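Local coordinates for putative general stress protein 26 (Jannaschia sp., PDB 2QEA) that is of unproven function but probably binds a flavin and may act as an oxidoreductase, at residues T6-F9 against W10-E14; F46-A49 against K50-L54. One frame throughout, in Å; residues are numbered along the deposited sequence.

How the contacts relate
Contact 1 comes first along the chain and runs along the later part of helix 2-13 and into the residue that follows it, Glu14, joining residues 6-9 to residues 10-14; contact 2 follows, where strand 44-49 turns through residues 50-52 into helix 53-57. Their centres lie 25 Å apart on opposite sides of the chain's centre, and their nearest atoms stay about 7 Å from each other. The antiparallel sheet joins them: helix 2-13 packs on strands 44-49, 76-87 and 114-129, and contact 2 belongs to the first of these, which pairs with 114-129. Both belong to the pyridoxamine 5'-phosphate oxidase-like fold, one leading to a calcium site, the other to the start of a helix.

Contact 1. Residues T6-F9 against W10-E14; sequences THEF and WDRLE. With CA (calcium ion), chain E; CA (calcium ion), chain D.
Glu8 OE2 accepts Arg12 NE at 2.8 Å, an i to i+4 salt bridge along helix 2-13, though the hydrogen bond within it is weak. The carboxylate and guanidinium planes stand 78° apart, and Glu8 CG lies over one guanidinium face; Arg12 NH1 also reaches Thr129 O on the sheet. Glu8 OE1 comes within 3.2 Å of Asp11 OD2, a pairing of like charges probably eased by Arg12 and by the calcium on Asp11 OD1. On the sheet-facing side Phe9 and Trp10 form a T-shaped pair, with Phe9 CE2 over the centre of the indole and the planes at 76°. Phe9 lays CZ 3.5 Å from Leu13 CD2, its ring carried there by a chi1 of 164°, which turns CG away from the backbone N. Were Trp10 an alanine, the edge of Phe9 would probably lose its aromatic face and a gap would open toward Pro41 and Ile44. Farther along, one calcium is bound by Asp11 O, Asp11 OD1, Glu14 OE1 and a water, with Asp38 as a further ligand. Glu14 bridges to a second calcium, also bound by Asp38, through OE2 at 2.6 Å.

Contact 2. Residues F46-A49 against K50-L54; sequences FITA and KGTDL
Thr52 OG1 donates to Ala49 O at 2.7 Å and accepts from Thr48 OG1 at 3.2 Å, so this one hydroxyl ties the end of strand 44-49 to the residue just before helix 53-57. It therefore both gives its proton and accepts one. Ala49 O is gripped twice, by that hydroxyl and by the backbone N-H of Thr52; the backbone bond is weak, at 3.3 Å from Thr52 N to Ala49 O, and closes the type I turn from Ala49 to Thr52. The hydroxyl oxygen sits 17° from the carbonyl plane of Ala49. Thr52 sets OG1 between its own backbone N and carbonyl carbon (chi1 60°), which brings the hydroxyl back over the turn while CG2 rests 3.8 Å from Ala49 CB. Thr48 meets it from the strand: its OG1 lies anti to the backbone N (chi1 -173°), and the two threonine side chains cross at a slant, with Thr48 OG1 also 3.7 Å from Thr52 CG2. Thr48 is buried, against Met32 and Leu117, and Thr52 OG1 supplies the acceptor for its hydroxyl hydrogen. The Lys50 backbone, second residue of the turn, is hydrogen-bonded to that of Asp113, just before strand 114-129. A type I turn thus leads directly from a strand of the antiparallel sheet into a helix, with Thr52 at the N-cap position.

Contact 1. Residues T6-F9 against W10-E14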
loop_
_atom_site.group_PDB
_atom_site.type_symbol
_atom_site.label_atom_id
_atom_site.label_comp_id
_atom_site.label_asym_id
_atom_site.label_seq_id
_atom_site.Cartn_x
_atom_site.Cartn_y
_atom_site.Cartn_z
ATOM N N THR A 6 4.580 -18.163 0.890
ATOM C CA THR A 6 4.647 -17.633 2.264
ATOM C C THR A 6 6.093 -17.268 2.630
ATOM O O THR A 6 6.331 -16.188 3.168
ATOM C CB THR A 6 4.120 -18.641 3.322
ATOM O OG1 THR A 6 2.853 -19.164 2.914
ATOM C CG2 THR A 6 3.976 -17.971 4.687
ATOM N N HIS A 7 7.036 -18.180 2.356
ATOM C CA HIS A 7 8.474 -17.935 2.603
ATOM C C HIS A 7 8.974 -16.693 1.853
ATOM O O HIS A 7 9.707 -15.890 2.426
ATOM C CB HIS A 7 9.347 -19.150 2.235
ATOM C CG HIS A 7 9.247 -20.292 3.201
ATOM N ND1 HIS A 7 8.595 -21.470 2.903
ATOM C CD2 HIS A 7 9.726 -20.437 4.460
ATOM C CE1 HIS A 7 8.674 -22.290 3.936
ATOM N NE2 HIS A 7 9.355 -21.687 4.894
ATOM N N GLU A 8 8.546 -16.543 0.597
ATOM C CA GLU A 8 8.916 -15.394 -0.247
ATOM C C GLU A 8 8.316 -14.067 0.245
ATOM O O GLU A 8 8.914 -13.010 0.023
ATOM C CB GLU A 8 8.524 -15.654 -1.714
ATOM C CG GLU A 8 9.082 -14.665 -2.756
ATOM C CD GLU A 8 10.603 -14.679 -2.884
ATOM O OE1 GLU A 8 11.272 -15.575 -2.333
ATOM O OE2 GLU A 8 11.145 -13.791 -3.566
ATOM N N PHE A 9 7.136 -14.121 0.873
ATOM C CA PHE A 9 6.510 -12.935 1.483
ATOM C C PHE A 9 7.428 -12.373 2.585
ATOM O O PHE A 9 7.756 -11.184 2.567
ATOM C CB PHE A 9 5.094 -13.244 2.021
ATOM C CG PHE A 9 4.559 -12.207 2.977
ATOM C CD1 PHE A 9 3.923 -11.058 2.503
ATOM C CD2 PHE A 9 4.706 -12.376 4.362
ATOM C CE1 PHE A 9 3.433 -10.093 3.393
ATOM C CE2 PHE A 9 4.230 -11.419 5.259
ATOM C CZ PHE A 9 3.590 -10.277 4.778
ATOM N N TRP A 10 7.831 -13.237 3.522
ATOM C CA TRP A 10 8.746 -12.856 4.620
ATOM C C TRP A 10 10.133 -12.474 4.098
ATOM O O TRP A 10 10.802 -11.616 4.676
ATOM C CB TRP A 10 8.901 -13.978 5.654
ATOM C CG TRP A 10 7.643 -14.315 6.375
ATOM C CD1 TRP A 10 6.908 -15.454 6.244
ATOM C CD2 TRP A 10 6.953 -13.495 7.321
ATOM N NE1 TRP A 10 5.810 -15.407 7.062
ATOM C CE2 TRP A 10 5.808 -14.216 7.737
ATOM C CE3 TRP A 10 7.192 -12.223 7.868
ATOM C CZ2 TRP A 10 4.896 -13.706 8.677
ATOM C CZ3 TRP A 10 6.286 -11.713 8.808
ATOM C CH2 TRP A 10 5.149 -12.458 9.198
ATOM N N ASP A 11 10.547 -13.132 3.015
ATOM C CA ASP A 11 11.819 -12.871 2.349
ATOM C C ASP A 11 11.883 -11.416 1.864
ATOM O O ASP A 11 12.859 -10.722 2.150
ATOM C CB ASP A 11 11.994 -13.845 1.166
ATOM C CG ASP A 11 13.385 -13.844 0.576
ATOM O OD1 ASP A 11 14.294 -13.130 1.042
ATOM O OD2 ASP A 11 13.604 -14.598 -0.394
ATOM N N ARG A 12 10.840 -10.961 1.174
ATOM C CA ARG A 12 10.797 -9.599 0.618
ATOM C C ARG A 12 10.305 -8.498 1.559
ATOM O O ARG A 12 10.673 -7.335 1.357
ATOM C CB ARG A 12 9.977 -9.590 -0.666
ATOM C CG ARG A 12 10.586 -10.459 -1.733
ATOM C CD ARG A 12 9.795 -10.365 -2.986
ATOM N NE ARG A 12 10.354 -11.188 -4.056
ATOM C CZ ARG A 12 9.802 -11.336 -5.260
ATOM N NH1 ARG A 12 8.689 -10.684 -5.595
ATOM N NH2 ARG A 12 10.390 -12.129 -6.156
ATOM N N LEU A 13 9.503 -8.850 2.572
ATOM C CA LEU A 13 8.946 -7.867 3.529
ATOM C C LEU A 13 9.990 -7.033 4.297
ATOM O O LEU A 13 9.700 -5.902 4.690
ATOM C CB LEU A 13 7.969 -8.545 4.512
ATOM C CG LEU A 13 7.194 -7.686 5.524
ATOM C CD1 LEU A 13 6.417 -6.579 4.835
ATOM C CD2 LEU A 13 6.258 -8.556 6.340
ATOM N N GLU A 14 11.188 -7.588 4.490
ATOM C CA GLU A 14 12.315 -6.893 5.149
ATOM C C GLU A 14 12.714 -5.586 4.470
ATOM O O GLU A 14 12.955 -4.582 5.146
ATOM C CB GLU A 14 13.557 -7.770 5.140
ATOM C CG GLU A 14 13.469 -9.000 5.988
ATOM C CD GLU A 14 14.713 -9.822 5.866
ATOM O OE1 GLU A 14 15.092 -10.184 4.731
ATOM O OE2 GLU A 14 15.329 -10.137 6.906
HETATM CA CA CA E . 15.138 -11.317 2.598
HETATM CA CA CA D . 17.672 -10.957 6.017
HETATM O O HOH W 1 16.229 -8.996 1.799
#

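Contact 2. Residues F46-A49 against K50-L54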
loop_
_atom_site.group_PDB
_atom_site.type_symbol
_atom_site.label_atom_id
_atom_site.label_comp_id
_atom_site.label_asym_id
_atom_site.label_seq_id
_atom_site.Cartn_x
_atom_site.Cartn_y
_atom_site.Cartn_z
ATOM N N PHE A 46 6.352 -2.959 14.836
ATOM C CA PHE A 46 6.237 -1.502 14.633
ATOM C C PHE A 46 6.573 -0.739 15.918
ATOM O O PHE A 46 6.144 -1.141 17.000
ATOM C CB PHE A 46 4.815 -1.108 14.210
ATOM C CG PHE A 46 4.298 -1.851 13.012
ATOM C CD1 PHE A 46 4.510 -1.362 11.719
ATOM C CD2 PHE A 46 3.582 -3.044 13.177
ATOM C CE1 PHE A 46 4.022 -2.058 10.597
ATOM C CE2 PHE A 46 3.093 -3.746 12.073
ATOM C CZ PHE A 46 3.311 -3.257 10.779
ATOM N N ILE A 47 7.335 0.350 15.785
ATOM C CA ILE A 47 7.691 1.242 16.896
ATOM C C ILE A 47 6.814 2.488 16.724
ATOM O O ILE A 47 6.899 3.158 15.689
ATOM C CB ILE A 47 9.191 1.626 16.876
ATOM C CG1 ILE A 47 10.070 0.374 17.004
ATOM C CG2 ILE A 47 9.514 2.599 18.011
ATOM C CD1 ILE A 47 11.563 0.651 16.951
ATOM N N THR A 48 5.977 2.778 17.724
ATOM C CA THR A 48 5.056 3.928 17.703
ATOM C C THR A 48 4.969 4.631 19.069
ATOM O O THR A 48 5.577 4.186 20.045
ATOM C CB THR A 48 3.647 3.482 17.233
ATOM O OG1 THR A 48 2.796 4.626 17.064
ATOM C CG2 THR A 48 3.016 2.499 18.224
ATOM N N ALA A 49 4.233 5.744 19.104
ATOM C CA ALA A 49 4.031 6.542 20.320
ATOM C C ALA A 49 2.840 6.008 21.127
ATOM O O ALA A 49 1.868 5.528 20.537
ATOM C CB ALA A 49 3.807 8.008 19.961
ATOM N N LYS A 50 2.921 6.088 22.461
ATOM C CA LYS A 50 1.820 5.648 23.356
ATOM C C LYS A 50 0.529 6.468 23.189
ATOM O O LYS A 50 -0.565 5.934 23.376
ATOM C CB LYS A 50 2.234 5.654 24.839
ATOM C CG LYS A 50 3.207 4.554 25.239
ATOM C CD LYS A 50 3.348 4.469 26.759
ATOM C CE LYS A 50 4.348 3.393 27.179
ATOM N NZ LYS A 50 4.586 3.392 28.647
ATOM N N GLY A 51 0.668 7.750 22.843
ATOM C CA GLY A 51 -0.474 8.640 22.608
ATOM C C GLY A 51 -1.254 8.439 21.312
ATOM O O GLY A 51 -2.323 9.036 21.155
ATOM N N THR A 52 -0.735 7.621 20.384
ATOM C CA THR A 52 -1.406 7.352 19.096
ATOM C C THR A 52 -2.641 6.459 19.259
ATOM O O THR A 52 -2.799 5.779 20.278
ATOM C CB THR A 52 -0.454 6.695 18.056
ATOM O OG1 THR A 52 0.029 5.440 18.554
ATOM C CG2 THR A 52 0.724 7.605 17.741
ATOM N N ASP A 53 -3.497 6.460 18.237
ATOM C CA ASP A 53 -4.740 5.669 18.240
ATOM C C ASP A 53 -4.486 4.158 18.221
ATOM O O ASP A 53 -5.206 3.412 18.893
ATOM C CB ASP A 53 -5.666 6.071 17.078
ATOM C CG ASP A 53 -6.139 7.526 17.160
ATOM O OD1 ASP A 53 -5.756 8.259 18.098
ATOM O OD2 ASP A 53 -6.904 7.940 16.266
ATOM N N LEU A 54 -3.475 3.720 17.461
ATOM C CA LEU A 54 -3.084 2.295 17.414
ATOM C C LEU A 54 -2.589 1.782 18.775
ATOM O O LEU A 54 -2.913 0.655 19.158
ATOM C CB LEU A 54 -2.012 2.031 16.341
ATOM C CG LEU A 54 -2.414 2.189 14.874
ATOM C CD1 LEU A 54 -1.187 2.064 13.980
ATOM C CD2 LEU A 54 -3.483 1.173 14.473
#